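Local coordinates for protein imidazoleglycerol-phosphate dehydratase (Pyrococcus furiosus, PDB 5DNL) that catalyses the dehydration of imidazoleglycerol phosphate to imidazoleacetol phosphate, the sixth step of histidine biosynthesis, in a manganese-containing assembly of 24 chains, at residues Val12-Lys17 against Glu64-Asn69; Ile20-Leu25 against Met42-Thr47. All blocks are in the same frame, centred on the assembly; numbering follows the deposited sequence.

Overall arrangement
Both interactions belong to one layered unit, a mixed sheet with helices packed against it, and their centres lie about 14 Å apart. Interaction 1 sets the end of strand 8-14 against the last turns of helix 51-69; interaction 2 pairs strand 20-21 with strand 42-48 inside the sheet. In chain order the segments run 12-17, 20-25, 42-47 and 64-69, so the strand pair forms within the longer excursion that interaction 1 brings together. Strands 8-14 and 42-48 are sheet neighbours, and a salt bridge from Glu13 to Arg43 joins the two contacts directly. Together they tie helix 51-69, which carries the manganese ligands His52 and Glu56 at its other end, to the sheet by pairing and packing.

Interaction 1: Val12-Lys17 against Glu64-Asn69; sequences VEIGKK and EALREN
Ile14 and Ala65 form the middle of this contact, a case of a large strand side chain set against a small helical one. The Ile14 CD1 methyl is the bump: it reaches the helix backbone, 3.7 Å from Ala65 C, and lies equally near Leu66 N. The hollow it meets is low on one side and raised on the other. Ala65 presents just its CB, 3.8 Å from Ile14 CD1, whereas the Leu66 side chain, leaving the helix on a different bearing, brings its end back so that Leu66 CD2 lies 3.7 Å from the same methyl. In Ile14, CG1 is anti to the carbonyl carbon (chi1 -60°), with the chain extended beyond it, which carries CD1 out to the helix.

Val12, two residues earlier on the same strand face, supplies a second and shorter bump. Val12 CG1, placed anti to the backbone N (chi1 173°), touches Ala65 CB at 3.8 Å. The alanine methyl therefore meets both strand side chains, and its small size is consistent with the close approach of the short axes of strand 12-14 and helix 64-69, 8.6 Å apart and inclined at 32°. At the margin, Ile14 CG2 lies 4.2 Å from Asn69 OD1, an oxygen that receives a weak hydrogen bond from Lys40.

A type II beta turn from Glu13 to Lys16 closes the end of the strand. Around this apolar seam, Val12 also rests on Thr61 and Leu62 of helix 51-69, Leu66 packs on Leu126 and Leu130 of helix 116-130, and strand 42-48 flanks strand 8-14 in the sheet.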
# COMPACT_ATOMS: atom_id res chain seq x y z
N VAL A 12 -44.01 13.28 -33.36
CA VAL A 12 -43.69 11.87 -33.61
C VAL A 12 -44.96 11.15 -34.02
O VAL A 12 -45.91 11.08 -33.24
CB VAL A 12 -43.11 11.18 -32.36
CG1 VAL A 12 -42.96 9.67 -32.60
CG2 VAL A 12 -41.79 11.82 -31.95
N GLU A 13 -44.97 10.61 -35.25
CA GLU A 13 -46.12 9.88 -35.79
C GLU A 13 -45.70 8.47 -36.18
O GLU A 13 -45.00 8.28 -37.16
CB GLU A 13 -46.70 10.61 -37.00
CG GLU A 13 -47.34 11.94 -36.66
CD GLU A 13 -47.92 12.64 -37.88
OE1 GLU A 13 -47.13 13.07 -38.74
OE2 GLU A 13 -49.15 12.75 -37.97
N ILE A 14 -46.11 7.49 -35.37
CA ILE A 14 -45.75 6.10 -35.61
C ILE A 14 -46.70 5.49 -36.65
O ILE A 14 -47.90 5.74 -36.62
CB ILE A 14 -45.76 5.28 -34.30
CG1 ILE A 14 -44.74 5.88 -33.32
CG2 ILE A 14 -45.46 3.80 -34.56
CD1 ILE A 14 -44.81 5.32 -31.91
N GLY A 15 -46.13 4.70 -37.55
CA GLY A 15 -46.90 4.04 -38.61
C GLY A 15 -47.09 4.85 -39.88
O GLY A 15 -47.69 4.35 -40.83
N LYS A 16 -46.58 6.08 -39.91
CA LYS A 16 -46.62 6.92 -41.10
C LYS A 16 -45.25 6.92 -41.74
O LYS A 16 -44.23 7.12 -41.08
CB LYS A 16 -47.05 8.35 -40.75
CG LYS A 16 -48.48 8.47 -40.23
CD LYS A 16 -49.51 8.25 -41.33
CE LYS A 16 -50.93 8.28 -40.80
NZ LYS A 16 -51.26 7.10 -39.96
N LYS A 17 -45.22 6.64 -43.04
CA LYS A 17 -43.99 6.75 -43.81
C LYS A 17 -43.67 8.23 -43.88
O LYS A 17 -44.55 9.06 -44.09
CB LYS A 17 -44.15 6.14 -45.20
CG LYS A 17 -44.25 4.63 -45.17
CD LYS A 17 -44.60 4.02 -46.51
CE LYS A 17 -44.72 2.51 -46.39
NZ LYS A 17 -45.01 1.85 -47.69
N GLU A 64 -44.40 8.85 -25.30
CA GLU A 64 -45.84 9.11 -25.28
C GLU A 64 -46.49 8.52 -26.51
O GLU A 64 -47.58 7.94 -26.42
CB GLU A 64 -46.09 10.61 -25.23
CG GLU A 64 -45.72 11.26 -23.91
CD GLU A 64 -45.92 12.78 -23.95
OE1 GLU A 64 -46.04 13.39 -25.04
OE2 GLU A 64 -45.93 13.37 -22.87
N ALA A 65 -45.82 8.62 -27.65
CA ALA A 65 -46.36 8.07 -28.92
C ALA A 65 -46.43 6.56 -28.85
O ALA A 65 -47.44 5.96 -29.24
CB ALA A 65 -45.56 8.53 -30.11
N LEU A 66 -45.39 5.93 -28.31
CA LEU A 66 -45.41 4.48 -28.14
C LEU A 66 -46.51 4.05 -27.17
O LEU A 66 -47.17 3.05 -27.40
CB LEU A 66 -44.06 3.96 -27.65
CG LEU A 66 -42.95 4.05 -28.69
CD1 LEU A 66 -41.58 4.02 -28.01
CD2 LEU A 66 -43.04 2.90 -29.69
N ARG A 67 -46.69 4.79 -26.09
CA ARG A 67 -47.71 4.49 -25.11
C ARG A 67 -49.12 4.58 -25.73
O ARG A 67 -49.92 3.67 -25.55
CB ARG A 67 -47.56 5.40 -23.89
CG ARG A 67 -48.72 5.37 -22.90
CD ARG A 67 -48.99 4.01 -22.33
NE ARG A 67 -47.94 3.58 -21.40
CZ ARG A 67 -48.04 2.57 -20.55
NH1 ARG A 67 -47.04 2.31 -19.72
NH2 ARG A 67 -49.13 1.81 -20.51
N GLU A 68 -49.36 5.64 -26.49
CA GLU A 68 -50.65 5.82 -27.19
C GLU A 68 -50.91 4.67 -28.15
O GLU A 68 -52.06 4.25 -28.26
CB GLU A 68 -50.65 7.15 -27.92
CG GLU A 68 -51.95 7.49 -28.65
CD GLU A 68 -51.83 8.79 -29.40
OE1 GLU A 68 -50.97 8.89 -30.29
OE2 GLU A 68 -52.59 9.72 -29.09
N ASN A 69 -49.87 4.13 -28.78
CA ASN A 69 -49.98 3.07 -29.78
C ASN A 69 -50.14 1.66 -29.18
O ASN A 69 -50.42 0.72 -29.92
CB ASN A 69 -48.75 3.15 -30.70
CG ASN A 69 -48.91 2.40 -32.00
OD1 ASN A 69 -48.17 1.46 -32.28
ND2 ASN A 69 -49.85 2.84 -32.83

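Interaction 2: Ile20-Leu25 against Met42-Thr47; sequences IKTNDL and MRITAT
Lys21 and Ile44 make the strongest bond here, Lys21 N donating to Ile44 O over 2.9 Å in a nearly straight line (173° at the hydrogen). The donor lies 22° off the carbonyl plane. Two residues beyond Ile44, Ala46 N returns a weak bond of 3.3 Å to Lys21 O, the alternation expected of parallel strands, in which one residue bonds to the two flanking its partner. Lys21 O also receives a CA-H...O contact from Thr45 CA at 3.4 Å.

Beyond this ladder strand 20-21 ends in an ST turn: Thr22 OG1 accepts from Asp24 N at 3.2 Å and is also hydrogen-bonded to Asp28. Asp24 is the N-cap of helix 25-38, its OD1 accepting from Leu27 N. With OG1 set between the backbone N and the carbonyl carbon (chi1 65°), Thr22 CG2 is left to lie alongside Ile44 CG2, 4.2 Å away, the two side chains pointing the same way. Ala46 CB rests 4.0 Å from Thr22 CA. Replacing Thr22 by a valine would probably leave Asp24 N and Asp28 without their hydroxyl partner and set the turn freer to move.

Packing on this face continues with Ile20, whose CG2 comes within 4.3 Å of Ile44 CB while its CD1 borders the Met42 side chain. Ile20 also leans on Leu31 and Thr32 of helix 25-38, and Ile44 on Ile58 of helix 51-69. Strand 20-21, helix 25-38 and strand 42-48 follow one another as a beta-alpha-beta unit, whose connecting helix lets the two neighbouring strands run parallel.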
# COMPACT_ATOMS: atom_id res chain seq x y z
N ILE A 20 -37.30 11.39 -40.87
CA ILE A 20 -36.81 11.69 -39.51
C ILE A 20 -35.83 12.84 -39.67
O ILE A 20 -34.71 12.65 -40.14
CB ILE A 20 -36.15 10.46 -38.87
CG1 ILE A 20 -37.19 9.35 -38.72
CG2 ILE A 20 -35.51 10.85 -37.54
CD1 ILE A 20 -36.64 8.05 -38.17
N LYS A 21 -36.27 14.03 -39.25
CA LYS A 21 -35.51 15.26 -39.42
C LYS A 21 -35.64 16.11 -38.19
O LYS A 21 -36.60 16.84 -38.01
CB LYS A 21 -36.02 16.03 -40.65
CG LYS A 21 -35.75 15.34 -41.97
CD LYS A 21 -34.28 15.34 -42.34
CE LYS A 21 -34.04 14.49 -43.58
NZ LYS A 21 -32.59 14.50 -43.94
N THR A 22 -34.65 16.00 -37.31
CA THR A 22 -34.64 16.74 -36.05
C THR A 22 -33.73 17.95 -36.05
O THR A 22 -33.66 18.66 -35.05
CB THR A 22 -34.16 15.83 -34.92
OG1 THR A 22 -32.79 15.46 -35.14
CG2 THR A 22 -35.01 14.59 -34.81
N ASN A 23 -33.01 18.17 -37.15
CA ASN A 23 -31.93 19.18 -37.22
C ASN A 23 -30.71 18.84 -36.36
O ASN A 23 -29.92 19.71 -36.02
CB ASN A 23 -32.46 20.60 -36.94
CG ASN A 23 -33.55 20.99 -37.91
OD1 ASN A 23 -33.30 21.06 -39.12
ND2 ASN A 23 -34.76 21.21 -37.41
N ASP A 24 -30.54 17.55 -36.04
CA ASP A 24 -29.34 17.03 -35.39
C ASP A 24 -29.03 15.73 -36.15
O ASP A 24 -29.80 14.76 -36.04
CB ASP A 24 -29.68 16.79 -33.91
CG ASP A 24 -28.55 16.13 -33.13
OD1 ASP A 24 -27.74 15.40 -33.70
OD2 ASP A 24 -28.51 16.34 -31.92
N LEU A 25 -27.95 15.70 -36.93
CA LEU A 25 -27.69 14.55 -37.79
C LEU A 25 -27.36 13.28 -37.01
O LEU A 25 -27.64 12.18 -37.48
CB LEU A 25 -26.57 14.83 -38.79
CG LEU A 25 -26.84 15.95 -39.79
CD1 LEU A 25 -25.68 16.10 -40.78
CD2 LEU A 25 -28.14 15.73 -40.54
N MET A 42 -41.92 5.66 -39.07
CA MET A 42 -42.37 6.84 -38.34
C MET A 42 -41.88 8.13 -38.96
O MET A 42 -40.87 8.18 -39.66
CB MET A 42 -41.99 6.75 -36.85
CG MET A 42 -40.53 6.51 -36.55
SD MET A 42 -40.23 6.27 -34.76
CE MET A 42 -40.77 4.60 -34.47
N ARG A 43 -42.66 9.18 -38.71
CA ARG A 43 -42.33 10.51 -39.13
C ARG A 43 -41.98 11.28 -37.88
O ARG A 43 -42.74 11.28 -36.94
CB ARG A 43 -43.54 11.16 -39.81
CG ARG A 43 -43.30 12.61 -40.24
CD ARG A 43 -44.42 13.10 -41.14
NE ARG A 43 -44.25 14.51 -41.50
CZ ARG A 43 -44.61 15.56 -40.74
NH1 ARG A 43 -45.17 15.40 -39.54
NH2 ARG A 43 -44.39 16.79 -41.20
N ILE A 44 -40.81 11.91 -37.87
CA ILE A 44 -40.37 12.70 -36.73
C ILE A 44 -39.82 14.01 -37.25
O ILE A 44 -38.95 14.03 -38.11
CB ILE A 44 -39.29 11.95 -35.89
CG1 ILE A 44 -39.82 10.62 -35.36
CG2 ILE A 44 -38.82 12.84 -34.74
CD1 ILE A 44 -38.81 9.79 -34.60
N THR A 45 -40.34 15.11 -36.72
CA THR A 45 -39.84 16.44 -37.03
C THR A 45 -39.65 17.20 -35.72
O THR A 45 -40.43 17.01 -34.79
CB THR A 45 -40.79 17.22 -37.97
OG1 THR A 45 -42.05 17.44 -37.33
CG2 THR A 45 -41.01 16.45 -39.25
N ALA A 46 -38.62 18.02 -35.65
CA ALA A 46 -38.37 18.83 -34.47
C ALA A 46 -37.73 20.16 -34.78
O ALA A 46 -36.94 20.29 -35.72
CB ALA A 46 -37.47 18.06 -33.51
N THR A 47 -38.03 21.14 -33.93
CA THR A 47 -37.22 22.32 -33.78
C THR A 47 -36.81 22.39 -32.31
O THR A 47 -37.53 21.90 -31.43
CB THR A 47 -37.95 23.60 -34.22
OG1 THR A 47 -39.16 23.77 -33.47
CG2 THR A 47 -38.29 23.53 -35.71